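Local coordinates for electron transfer flavoprotein, beta subunit (Thermotoga maritima, PDB 7KOE) that binds flavin-adenine dinucleotide together with its partner subunit and, as its family suggests, probably takes part in electron transfer, at residues A[18-22]-A[76-80]; A[45-49]-A[131-136]; A[51-57]-A[197-203]. All coordinates share one frame; numbering follows the deposited sequence.

Interaction 1: residues A[18-22]-A[76-80]. With FAD (flavin-adenine dinucleotide), chain I.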
loop_
_atom_site.group_PDB
_atom_site.type_symbol
_atom_site.label_atom_id
_atom_site.label_comp_id
_atom_site.label_asym_id
_atom_site.label_seq_id
_atom_site.Cartn_x
_atom_site.Cartn_y
_atom_site.Cartn_z
ATOM N N ILE A 18 -23.366 7.668 37.525
ATOM C CA ILE A 18 -21.953 7.720 37.177
ATOM C C ILE A 18 -21.808 7.494 35.680
ATOM O O ILE A 18 -22.679 6.926 35.019
ATOM C CB ILE A 18 -21.102 6.704 37.968
ATOM C CG1 ILE A 18 -21.349 5.281 37.476
ATOM C CG2 ILE A 18 -21.390 6.801 39.442
ATOM C CD1 ILE A 18 -20.355 4.287 37.979
ATOM N N LYS A 19 -20.691 7.964 35.138
ATOM C CA LYS A 19 -20.423 7.858 33.714
ATOM C C LYS A 19 -19.057 7.236 33.499
ATOM O O LYS A 19 -18.079 7.645 34.132
ATOM C CB LYS A 19 -20.485 9.224 33.035
ATOM C CG LYS A 19 -20.524 9.150 31.527
ATOM C CD LYS A 19 -20.101 10.451 30.910
ATOM C CE LYS A 19 -19.963 10.334 29.414
ATOM N NZ LYS A 19 -19.241 11.502 28.862
ATOM N N GLN A 20 -18.989 6.257 32.607
ATOM C CA GLN A 20 -17.711 5.671 32.238
ATOM C C GLN A 20 -16.973 6.614 31.302
ATOM O O GLN A 20 -17.465 6.943 30.221
ATOM C CB GLN A 20 -17.915 4.316 31.581
ATOM C CG GLN A 20 -16.671 3.477 31.573
ATOM C CD GLN A 20 -16.736 2.363 30.571
ATOM O OE1 GLN A 20 -17.333 2.507 29.508
ATOM N NE2 GLN A 20 -16.121 1.238 30.901
ATOM N N VAL A 21 -15.791 7.046 31.720
ATOM C CA VAL A 21 -15.041 8.099 31.045
ATOM C C VAL A 21 -13.678 7.510 30.704
ATOM O O VAL A 21 -13.144 6.730 31.500
ATOM C CB VAL A 21 -14.951 9.345 31.946
ATOM C CG1 VAL A 21 -13.948 10.358 31.445
ATOM C CG2 VAL A 21 -16.309 9.987 32.081
ATOM N N PRO A 22 -13.109 7.791 29.530
ATOM C CA PRO A 22 -11.729 7.367 29.260
ATOM C C PRO A 22 -10.744 8.052 30.194
ATOM O O PRO A 22 -10.989 9.148 30.693
ATOM C CB PRO A 22 -11.505 7.796 27.807
ATOM C CG PRO A 22 -12.861 7.906 27.231
ATOM C CD PRO A 22 -13.756 8.351 28.335
ATOM N N GLN A 76 -19.691 -1.850 27.267
ATOM C CA GLN A 76 -18.445 -1.894 28.018
ATOM C C GLN A 76 -18.502 -1.092 29.309
ATOM O O GLN A 76 -17.544 -1.137 30.084
ATOM C CB GLN A 76 -17.293 -1.378 27.157
ATOM C CG GLN A 76 -17.479 0.042 26.671
ATOM C CD GLN A 76 -16.162 0.754 26.440
ATOM O OE1 GLN A 76 -15.182 0.513 27.145
ATOM N NE2 GLN A 76 -16.133 1.635 25.449
ATOM N N ALA A 77 -19.586 -0.362 29.557
ATOM C CA ALA A 77 -19.738 0.430 30.767
ATOM C C ALA A 77 -20.356 -0.355 31.911
ATOM O O ALA A 77 -20.708 0.241 32.931
ATOM C CB ALA A 77 -20.575 1.677 30.486
ATOM N N LYS A 78 -20.508 -1.669 31.770
ATOM C CA LYS A 78 -20.881 -2.490 32.911
ATOM C C LYS A 78 -19.707 -2.755 33.837
ATOM O O LYS A 78 -19.918 -3.218 34.960
ATOM C CB LYS A 78 -21.480 -3.820 32.444
ATOM C CG LYS A 78 -20.461 -4.905 32.140
ATOM C CD LYS A 78 -21.141 -6.190 31.709
ATOM C CE LYS A 78 -21.749 -6.921 32.891
ATOM N NZ LYS A 78 -20.722 -7.680 33.650
ATOM N N GLU A 79 -18.481 -2.472 33.392
ATOM C CA GLU A 79 -17.321 -2.603 34.259
ATOM C C GLU A 79 -17.139 -1.377 35.136
ATOM O O GLU A 79 -16.538 -1.473 36.210
ATOM C CB GLU A 79 -16.068 -2.850 33.424
ATOM C CG GLU A 79 -16.219 -3.970 32.407
ATOM C CD GLU A 79 -16.506 -5.320 33.047
ATOM O OE1 GLU A 79 -15.905 -5.629 34.097
ATOM O OE2 GLU A 79 -17.332 -6.074 32.491
ATOM N N ALA A 80 -17.639 -0.222 34.694
ATOM C CA ALA A 80 -17.711 0.934 35.575
ATOM C C ALA A 80 -18.779 0.736 36.637
ATOM O O ALA A 80 -18.598 1.129 37.791
ATOM C CB ALA A 80 -17.993 2.197 34.770
HETATM P PA FAD I . -21.797 15.717 32.380
HETATM O O1A FAD I . -20.922 16.899 32.618
HETATM O O2A FAD I . -23.245 15.941 32.114
HETATM O O5B FAD I . -21.645 14.691 33.596
HETATM C C5B FAD I . -22.146 15.102 34.887
HETATM C C4B FAD I . -22.527 13.882 35.685
HETATM O O4B FAD I . -23.760 13.330 35.159
HETATM C C3B FAD I . -21.552 12.704 35.642
HETATM O O3B FAD I . -20.496 12.858 36.580
HETATM C C2B FAD I . -22.482 11.556 36.038
HETATM O O2B FAD I . -22.728 11.511 37.425
HETATM C C1B FAD I . -23.742 11.924 35.262
HETATM N N9A FAD I . -23.751 11.368 33.922
HETATM C C8A FAD I . -23.179 11.889 32.796
HETATM N N7A FAD I . -23.357 11.130 31.742
HETATM C C5A FAD I . -24.084 10.045 32.210
HETATM C C6A FAD I . -24.584 8.890 31.583
HETATM N N6A FAD I . -24.421 8.617 30.293
HETATM N N1A FAD I . -25.262 8.009 32.356
HETATM C C2A FAD I . -25.420 8.285 33.655
HETATM N N3A FAD I . -24.998 9.336 34.349
HETATM C C4A FAD I . -24.329 10.186 33.556
HETATM N N1 FAD I . -23.735 16.906 24.883
HETATM C C2 FAD I . -24.354 18.082 25.114
HETATM O O2 FAD I . -25.467 18.117 25.633
HETATM N N3 FAD I . -23.786 19.268 24.792
HETATM C C4 FAD I . -22.546 19.343 24.209
HETATM O O4 FAD I . -22.070 20.433 23.936
HETATM C C4X FAD I . -21.869 18.144 23.949
HETATM N N5 FAD I . -20.688 18.201 23.393
HETATM C C5X FAD I . -20.051 17.014 23.148
HETATM C C6 FAD I . -18.781 17.053 22.547
HETATM C C7 FAD I . -18.085 15.904 22.269
HETATM C C7M FAD I . -16.726 15.982 21.622
HETATM C C8 FAD I . -18.653 14.651 22.597
HETATM C C8M FAD I . -17.907 13.376 22.304
HETATM C C9 FAD I . -19.896 14.599 23.190
HETATM C C9A FAD I . -20.618 15.768 23.476
HETATM N N10 FAD I . -21.875 15.751 24.070
HETATM C C10 FAD I . -22.544 16.930 24.326
HETATM C "C1'" FAD I . -22.498 14.465 24.428
HETATM C "C2'" FAD I . -22.787 14.361 25.912
HETATM O "O2'" FAD I . -21.585 14.098 26.619
HETATM C "C3'" FAD I . -23.783 13.239 26.208
HETATM O "O3'" FAD I . -25.091 13.690 25.883
HETATM C "C4'" FAD I . -23.748 12.759 27.660
HETATM O "O4'" FAD I . -24.980 12.121 27.999
HETATM C "C5'" FAD I . -23.491 13.885 28.634
HETATM O "O5'" FAD I . -22.159 13.748 29.192
HETATM P P FAD I . -21.344 15.067 29.584
HETATM O O1P FAD I . -20.007 15.034 28.926
HETATM O O2P FAD I . -22.231 16.236 29.325
HETATM O O3P FAD I . -21.184 14.881 31.163
#
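CG of Gln-20 stands anti to the backbone N (chi1 -162°) and the chain stays extended beyond it, which carries the terminal amide to the turn at Gln-76 and Ala-77. There NE2 of Gln-20 gives a weak hydrogen bond to the carbonyl O of Gln-76, 2.9 Å away; its N-H...O angle of 130° shows how bent it is. The other amide branch, OE1 of Gln-20, lies 3.4 Å from CA of Ala-77. Behind the amide, the methylene CG of Gln-20 packs on CB of Ala-80 at 3.7 Å, so one side chain meets the turn with its polar end and Ala-80 on helix 78-85 with its apolar part. The arrangement belongs to the nucleotide-binding alpha/beta core of the HUP type: strand 13-22 runs parallel to strand 66-72, and helix 78-85 follows that neighbour. CD1 of Ile-18 also rests against the carbonyl O of Ala-80, 3.6 Å away. Lys-19 points away from residues 76-80, and its aliphatic chain passes the FAD adenine: CD of Lys-19 lies 3.4 Å from N7A, while NZ forms a salt bridge with Asp-137. O of Ile-18 sits 3.3 Å from C2A of the same adenine and is hydrogen-bonded to OG1 of Thr-71.

Interaction 2: residues A[45-49]-A[131-136]. With FAD (flavin-adenine dinucleotide), chain I.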
loop_
_atom_site.group_PDB
_atom_site.type_symbol
_atom_site.label_atom_id
_atom_site.label_comp_id
_atom_site.label_asym_id
_atom_site.label_seq_id
_atom_site.Cartn_x
_atom_site.Cartn_y
_atom_site.Cartn_z
ATOM N N ILE A 45 -14.247 5.179 35.980
ATOM C CA ILE A 45 -15.257 6.090 36.492
ATOM C C ILE A 45 -14.794 7.511 36.209
ATOM O O ILE A 45 -13.591 7.797 36.148
ATOM C CB ILE A 45 -15.492 5.889 38.000
ATOM C CG1 ILE A 45 -15.402 4.417 38.380
ATOM C CG2 ILE A 45 -16.844 6.453 38.434
ATOM C CD1 ILE A 45 -16.552 3.621 37.928
ATOM N N ASN A 46 -15.749 8.397 35.991
ATOM C CA ASN A 46 -15.463 9.817 36.021
ATOM C C ASN A 46 -14.943 10.192 37.404
ATOM O O ASN A 46 -15.555 9.811 38.411
ATOM C CB ASN A 46 -16.731 10.590 35.691
ATOM C CG ASN A 46 -16.513 12.068 35.636
ATOM O OD1 ASN A 46 -15.557 12.540 35.037
ATOM N ND2 ASN A 46 -17.406 12.820 36.262
ATOM N N PRO A 47 -13.803 10.884 37.501
ATOM C CA PRO A 47 -13.231 11.185 38.823
ATOM C C PRO A 47 -14.062 12.135 39.663
ATOM O O PRO A 47 -13.895 12.149 40.887
ATOM C CB PRO A 47 -11.869 11.799 38.480
ATOM C CG PRO A 47 -11.559 11.290 37.129
ATOM C CD PRO A 47 -12.863 11.198 36.417
ATOM N N ASP A 48 -14.947 12.930 39.059
ATOM C CA ASP A 48 -15.932 13.664 39.843
ATOM C C ASP A 48 -16.986 12.746 40.441
ATOM O O ASP A 48 -17.630 13.123 41.421
ATOM C CB ASP A 48 -16.615 14.729 38.987
ATOM C CG ASP A 48 -15.728 15.930 38.707
ATOM O OD1 ASP A 48 -14.907 16.284 39.574
ATOM O OD2 ASP A 48 -15.853 16.524 37.618
ATOM N N ASP A 49 -17.178 11.555 39.870
ATOM C CA ASP A 49 -18.171 10.611 40.362
ATOM C C ASP A 49 -17.623 9.631 41.378
ATOM O O ASP A 49 -18.413 8.999 42.082
ATOM C CB ASP A 49 -18.790 9.828 39.207
ATOM C CG ASP A 49 -19.763 10.650 38.421
ATOM O OD1 ASP A 49 -20.916 10.769 38.873
ATOM O OD2 ASP A 49 -19.391 11.194 37.370
ATOM N N THR A 131 -24.686 13.251 41.331
ATOM C CA THR A 131 -23.913 13.218 40.103
ATOM C C THR A 131 -22.560 13.856 40.362
ATOM O O THR A 131 -22.277 14.345 41.455
ATOM C CB THR A 131 -24.630 13.938 38.951
ATOM O OG1 THR A 131 -24.571 15.352 39.156
ATOM C CG2 THR A 131 -26.079 13.509 38.856
ATOM N N GLY A 132 -21.720 13.836 39.357
ATOM C CA GLY A 132 -20.464 14.543 39.436
ATOM C C GLY A 132 -20.578 15.925 38.849
ATOM O O GLY A 132 -21.566 16.263 38.206
ATOM N N LYS A 133 -19.545 16.729 39.092
ATOM C CA LYS A 133 -19.544 18.097 38.592
ATOM C C LYS A 133 -19.427 18.118 37.076
ATOM O O LYS A 133 -20.099 18.905 36.400
ATOM C CB LYS A 133 -18.412 18.887 39.245
ATOM C CG LYS A 133 -18.393 20.351 38.894
ATOM C CD LYS A 133 -17.168 20.703 38.074
ATOM C CE LYS A 133 -17.230 22.139 37.600
ATOM N NZ LYS A 133 -16.040 22.525 36.796
ATOM N N GLN A 134 -18.608 17.233 36.524
ATOM C CA GLN A 134 -18.389 17.159 35.094
ATOM C C GLN A 134 -17.933 15.757 34.740
ATOM O O GLN A 134 -17.215 15.116 35.506
ATOM C CB GLN A 134 -17.323 18.153 34.633
ATOM C CG GLN A 134 -17.827 19.468 34.114
ATOM C CD GLN A 134 -16.691 20.356 33.682
ATOM O OE1 GLN A 134 -15.537 19.936 33.677
ATOM N NE2 GLN A 134 -17.005 21.590 33.323
ATOM N N ALA A 135 -18.336 15.291 33.567
ATOM C CA ALA A 135 -17.573 14.247 32.909
ATOM C C ALA A 135 -16.326 14.876 32.313
ATOM O O ALA A 135 -16.197 16.097 32.263
ATOM C CB ALA A 135 -18.396 13.569 31.823
ATOM N N VAL A 136 -15.391 14.047 31.864
ATOM C CA VAL A 136 -14.199 14.644 31.282
ATOM C C VAL A 136 -14.227 14.566 29.759
ATOM O O VAL A 136 -13.697 15.462 29.090
ATOM C CB VAL A 136 -12.920 14.009 31.849
ATOM C CG1 VAL A 136 -11.734 14.908 31.574
ATOM C CG2 VAL A 136 -13.053 13.774 33.328
HETATM P PA FAD I . -21.797 15.717 32.380
HETATM O O1A FAD I . -20.922 16.899 32.618
HETATM O O2A FAD I . -23.245 15.941 32.114
HETATM O O5B FAD I . -21.645 14.691 33.596
HETATM C C5B FAD I . -22.146 15.102 34.887
HETATM C C4B FAD I . -22.527 13.882 35.685
HETATM O O4B FAD I . -23.760 13.330 35.159
HETATM C C3B FAD I . -21.552 12.704 35.642
HETATM O O3B FAD I . -20.496 12.858 36.580
HETATM C C2B FAD I . -22.482 11.556 36.038
HETATM O O2B FAD I . -22.728 11.511 37.425
HETATM C C1B FAD I . -23.742 11.924 35.262
HETATM N N9A FAD I . -23.751 11.368 33.922
HETATM C C8A FAD I . -23.179 11.889 32.796
HETATM N N7A FAD I . -23.357 11.130 31.742
HETATM C C5A FAD I . -24.084 10.045 32.210
HETATM C C6A FAD I . -24.584 8.890 31.583
HETATM N N6A FAD I . -24.421 8.617 30.293
HETATM N N1A FAD I . -25.262 8.009 32.356
HETATM C C2A FAD I . -25.420 8.285 33.655
HETATM N N3A FAD I . -24.998 9.336 34.349
HETATM C C4A FAD I . -24.329 10.186 33.556
HETATM N N1 FAD I . -23.735 16.906 24.883
HETATM C C2 FAD I . -24.354 18.082 25.114
HETATM O O2 FAD I . -25.467 18.117 25.633
HETATM N N3 FAD I . -23.786 19.268 24.792
HETATM C C4 FAD I . -22.546 19.343 24.209
HETATM O O4 FAD I . -22.070 20.433 23.936
HETATM C C4X FAD I . -21.869 18.144 23.949
HETATM N N5 FAD I . -20.688 18.201 23.393
HETATM C C5X FAD I . -20.051 17.014 23.148
HETATM C C6 FAD I . -18.781 17.053 22.547
HETATM C C7 FAD I . -18.085 15.904 22.269
HETATM C C7M FAD I . -16.726 15.982 21.622
HETATM C C8 FAD I . -18.653 14.651 22.597
HETATM C C8M FAD I . -17.907 13.376 22.304
HETATM C C9 FAD I . -19.896 14.599 23.190
HETATM C C9A FAD I . -20.618 15.768 23.476
HETATM N N10 FAD I . -21.875 15.751 24.070
HETATM C C10 FAD I . -22.544 16.930 24.326
HETATM C "C1'" FAD I . -22.498 14.465 24.428
HETATM C "C2'" FAD I . -22.787 14.361 25.912
HETATM O "O2'" FAD I . -21.585 14.098 26.619
HETATM C "C3'" FAD I . -23.783 13.239 26.208
HETATM O "O3'" FAD I . -25.091 13.690 25.883
HETATM C "C4'" FAD I . -23.748 12.759 27.660
HETATM O "O4'" FAD I . -24.980 12.121 27.999
HETATM C "C5'" FAD I . -23.491 13.885 28.634
HETATM O "O5'" FAD I . -22.159 13.748 29.192
HETATM P P FAD I . -21.344 15.067 29.584
HETATM O O1P FAD I . -20.007 15.034 28.926
HETATM O O2P FAD I . -22.231 16.236 29.325
HETATM O O3P FAD I . -21.184 14.881 31.163
#
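The amide of Asn-46 is set so that ND2 faces the carbonyl of Gln-134, while OD1 lies against Val-136. CG of Asn-46 is anti to the backbone N (chi1 -177°), which carries the amide to the 131-136 loop. ND2 of Asn-46 donates to O of Gln-134 at a fairly straight 150°; the modelled separation is too short to be taken literally. On its other branch, OD1 of Asn-46 lies 3.3 Å from CG2 of Val-136, the two side chains crossing obliquely. The Pro-47 ring, crossing the Val-136 side chain at about a right angle, brings CD to 4.0 Å from CG2 of Val-136. OD2 of Asp-48 accepts a weak hydrogen bond from N of Gln-134 at 3.0 Å, and CB of Asp-48 lies 3.5 Å from N of Lys-133, whose NZ is hydrogen-bonded to OH of Tyr-211 of the partner subunit. Asp-49 turns its carboxylate to the adenine ribose, although the model is too crowded there for individual bonds to be trusted. Gly-132, ending strand 128-132, offers N to the ribose hydroxyl O2B at 3.2 Å. Further on, N of Ala-135 reaches O1A of the FAD phosphate, also 3.2 Å away, at 164°. Replacing Asn-46 by alanine removes the amide, and the Gln-134 carbonyl would probably be left without this donor, with the loop less firmly tied to residues 45-49. The chemistry implies a division of labour at the FAD site: main-chain N-H groups meet the ribose and the phosphate, while a carboxylate faces the ribose diol and an amide links the segments that present them.

Interaction 3: residues A[51-57]-A[197-203]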
loop_
_atom_site.group_PDB
_atom_site.type_symbol
_atom_site.label_atom_id
_atom_site.label_comp_id
_atom_site.label_asym_id
_atom_site.label_seq_id
_atom_site.Cartn_x
_atom_site.Cartn_y
_atom_site.Cartn_z
ATOM N N ARG A 51 -16.000 10.732 43.889
ATOM C CA ARG A 51 -16.349 11.469 45.096
ATOM C C ARG A 51 -17.832 11.351 45.399
ATOM O O ARG A 51 -18.232 11.405 46.566
ATOM C CB ARG A 51 -15.954 12.935 44.954
ATOM C CG ARG A 51 -14.656 13.162 44.211
ATOM C CD ARG A 51 -13.484 12.638 44.998
ATOM N NE ARG A 51 -12.224 13.270 44.627
ATOM C CZ ARG A 51 -11.464 12.882 43.611
ATOM N NH1 ARG A 51 -11.834 11.865 42.851
ATOM N NH2 ARG A 51 -10.332 13.516 43.353
ATOM N N ALA A 52 -18.658 11.194 44.366
ATOM C CA ALA A 52 -20.084 10.987 44.579
ATOM C C ALA A 52 -20.360 9.591 45.114
ATOM O O ALA A 52 -21.264 9.404 45.933
ATOM C CB ALA A 52 -20.848 11.222 43.281
ATOM N N LEU A 53 -19.595 8.598 44.656
ATOM C CA LEU A 53 -19.768 7.238 45.153
ATOM C C LEU A 53 -19.242 7.090 46.569
ATOM O O LEU A 53 -19.788 6.305 47.350
ATOM C CB LEU A 53 -19.062 6.246 44.236
ATOM C CG LEU A 53 -19.641 6.068 42.842
ATOM C CD1 LEU A 53 -18.642 5.379 41.950
ATOM C CD2 LEU A 53 -20.910 5.288 42.915
ATOM N N GLU A 54 -18.181 7.817 46.914
ATOM C CA GLU A 54 -17.640 7.735 48.263
ATOM C C GLU A 54 -18.558 8.431 49.259
ATOM O O GLU A 54 -18.722 7.960 50.390
ATOM C CB GLU A 54 -16.226 8.319 48.286
ATOM C CG GLU A 54 -15.702 8.785 49.636
ATOM C CD GLU A 54 -15.535 7.664 50.641
ATOM O OE1 GLU A 54 -15.312 6.510 50.229
ATOM O OE2 GLU A 54 -15.618 7.941 51.856
ATOM N N LEU A 55 -19.194 9.530 48.840
ATOM C CA LEU A 55 -20.204 10.173 49.674
ATOM C C LEU A 55 -21.416 9.273 49.861
ATOM O O LEU A 55 -22.004 9.226 50.948
ATOM C CB LEU A 55 -20.625 11.503 49.054
ATOM C CG LEU A 55 -21.781 12.246 49.721
ATOM C CD1 LEU A 55 -21.363 12.759 51.082
ATOM C CD2 LEU A 55 -22.268 13.376 48.846
ATOM N N ALA A 56 -21.785 8.534 48.818
ATOM C CA ALA A 56 -22.909 7.613 48.913
ATOM C C ALA A 56 -22.592 6.435 49.822
ATOM O O ALA A 56 -23.476 5.930 50.522
ATOM C CB ALA A 56 -23.283 7.122 47.526
ATOM N N SER A 57 -21.341 5.978 49.821
ATOM C CA SER A 57 -20.951 4.926 50.747
ATOM C C SER A 57 -20.844 5.452 52.167
ATOM O O SER A 57 -21.039 4.695 53.122
ATOM C CB SER A 57 -19.630 4.305 50.310
ATOM O OG SER A 57 -18.590 5.260 50.370
ATOM N N ASP A 197 -14.478 17.469 43.038
ATOM C CA ASP A 197 -13.360 16.672 43.525
ATOM C C ASP A 197 -13.036 16.964 44.980
ATOM O O ASP A 197 -12.483 16.104 45.671
ATOM C CB ASP A 197 -12.103 16.932 42.696
ATOM C CG ASP A 197 -12.308 16.685 41.223
ATOM O OD1 ASP A 197 -12.402 17.674 40.465
ATOM O OD2 ASP A 197 -12.361 15.507 40.813
ATOM N N GLU A 198 -13.361 18.159 45.462
ATOM C CA GLU A 198 -12.892 18.614 46.760
ATOM C C GLU A 198 -13.781 18.173 47.909
ATOM O O GLU A 198 -13.538 18.591 49.045
ATOM C CB GLU A 198 -12.763 20.140 46.778
ATOM C CG GLU A 198 -11.694 20.703 45.856
ATOM C CD GLU A 198 -12.221 21.027 44.473
ATOM O OE1 GLU A 198 -13.448 20.934 44.269
ATOM O OE2 GLU A 198 -11.411 21.371 43.588
ATOM N N LEU A 199 -14.800 17.352 47.653
ATOM C CA LEU A 199 -15.686 16.932 48.734
ATOM C C LEU A 199 -14.982 15.967 49.674
ATOM O O LEU A 199 -14.927 16.194 50.888
ATOM C CB LEU A 199 -16.953 16.294 48.177
ATOM C CG LEU A 199 -17.913 15.911 49.304
ATOM C CD1 LEU A 199 -18.819 17.061 49.632
ATOM C CD2 LEU A 199 -18.728 14.697 48.966
ATOM N N ASN A 200 -14.430 14.890 49.131
ATOM C CA ASN A 200 -13.730 13.902 49.930
ATOM C C ASN A 200 -12.650 13.268 49.068
ATOM O O ASN A 200 -12.414 13.685 47.931
ATOM C CB ASN A 200 -14.725 12.884 50.501
ATOM C CG ASN A 200 -15.720 12.384 49.469
ATOM O OD1 ASN A 200 -15.490 12.458 48.268
ATOM N ND2 ASN A 200 -16.864 11.916 49.945
ATOM N N LYS A 201 -11.977 12.271 49.621
ATOM C CA LYS A 201 -11.090 11.426 48.856
ATOM C C LYS A 201 -11.631 10.007 48.899
ATOM O O LYS A 201 -11.947 9.508 49.988
ATOM C CB LYS A 201 -9.661 11.478 49.399
ATOM C CG LYS A 201 -8.995 12.824 49.166
ATOM C CD LYS A 201 -7.518 12.800 49.499
ATOM C CE LYS A 201 -7.283 12.811 50.994
ATOM N NZ LYS A 201 -5.831 12.908 51.304
ATOM N N PRO A 202 -11.789 9.346 47.754
ATOM C CA PRO A 202 -12.466 8.046 47.733
ATOM C C PRO A 202 -11.641 6.964 48.403
ATOM O O PRO A 202 -10.409 6.976 48.376
ATOM C CB PRO A 202 -12.645 7.762 46.238
ATOM C CG PRO A 202 -12.491 9.085 45.576
ATOM C CD PRO A 202 -11.492 9.821 46.397
ATOM N N ARG A 203 -12.347 6.032 49.029
ATOM C CA ARG A 203 -11.706 5.042 49.873
ATOM C C ARG A 203 -10.996 3.986 49.039
ATOM O O ARG A 203 -11.336 3.736 47.880
ATOM C CB ARG A 203 -12.737 4.374 50.780
ATOM C CG ARG A 203 -13.786 3.575 50.028
ATOM C CD ARG A 203 -14.871 3.084 50.950
ATOM N NE ARG A 203 -15.414 4.163 51.764
ATOM C CZ ARG A 203 -16.532 4.069 52.471
ATOM N NH1 ARG A 203 -16.954 5.101 53.186
ATOM N NH2 ARG A 203 -17.232 2.946 52.459
#
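Arg-51 reaches from helix 47-63 into the curve of residues 197-203, starting with CB beside the side-chain amide of Asn-200, whose orientation is uncertain. CG of Arg-51 lies 3.8 Å from CA of Asp-197. A bend at the next torsion (chi2 -67°) folds the chain toward the loop backbone and brings CD of Arg-51 to 3.3 Å from O of Asn-200, with the Pro-202 ring alongside. NE of Arg-51 then donates to O of Asp-197 at 3.0 Å; the N-H...O angle is 140°, and the donor lies in the carbonyl plane, on a lone pair. At the guanidinium, CD of Pro-202 lies over one face and OD2 of Asp-197 over the opposite one, offset toward the rim. NH2 of Arg-51 is 3.8 Å from OD2 of Asp-197, a long salt bridge in which no N-H points at the oxygen.

One helical turn on, Glu-54 forms a closer ion pair, its OE1 lying 2.8 Å from NE of Arg-203. The same OE1 also accepts from the backbone N of Arg-203 at 3.2 Å, approached from above the carboxylate plane. Ser-57, with OG hydrogen-bonded to O of Glu-54, sets that hydroxyl over the centre of the Arg-203 guanidinium. CB of Leu-55 packs against CD2 of Leu-199, 3.7 Å away, where both leucines also touch Ile-162. The loop after strand 191-195 thus runs along helix 47-63 toward helix 207-214, with strand 154-162 beside its leucines and strand 13-22 packed against the helix through Val-16, at Ala-52 and Ala-56.

Overall arrangement
Interactions 1 and 2 are mostly buried and both touch FAD; interaction 3 is partly exposed, with the Arg-51 side chain about 10 Å from the cofactor. The centres of interactions 1 and 2 lie about 11 Å apart, as do those of 2 and 3; those of 1 and 3 lie about 17 Å apart. Strands 13-22 and 128-132, neighbours in one sheet, carry interactions 1 and 2, while helix 47-63 serves interaction 2 through residues 47-49 and interaction 3 through residues 51-57. Chemistry follows place: aliphatic packing and one weak hydrogen bond from a side-chain amide in interaction 1, amide, carboxylate and backbone N-H groups round FAD in interaction 2, and one close and one long arginine-carboxylate pair, with leucine packing, in interaction 3.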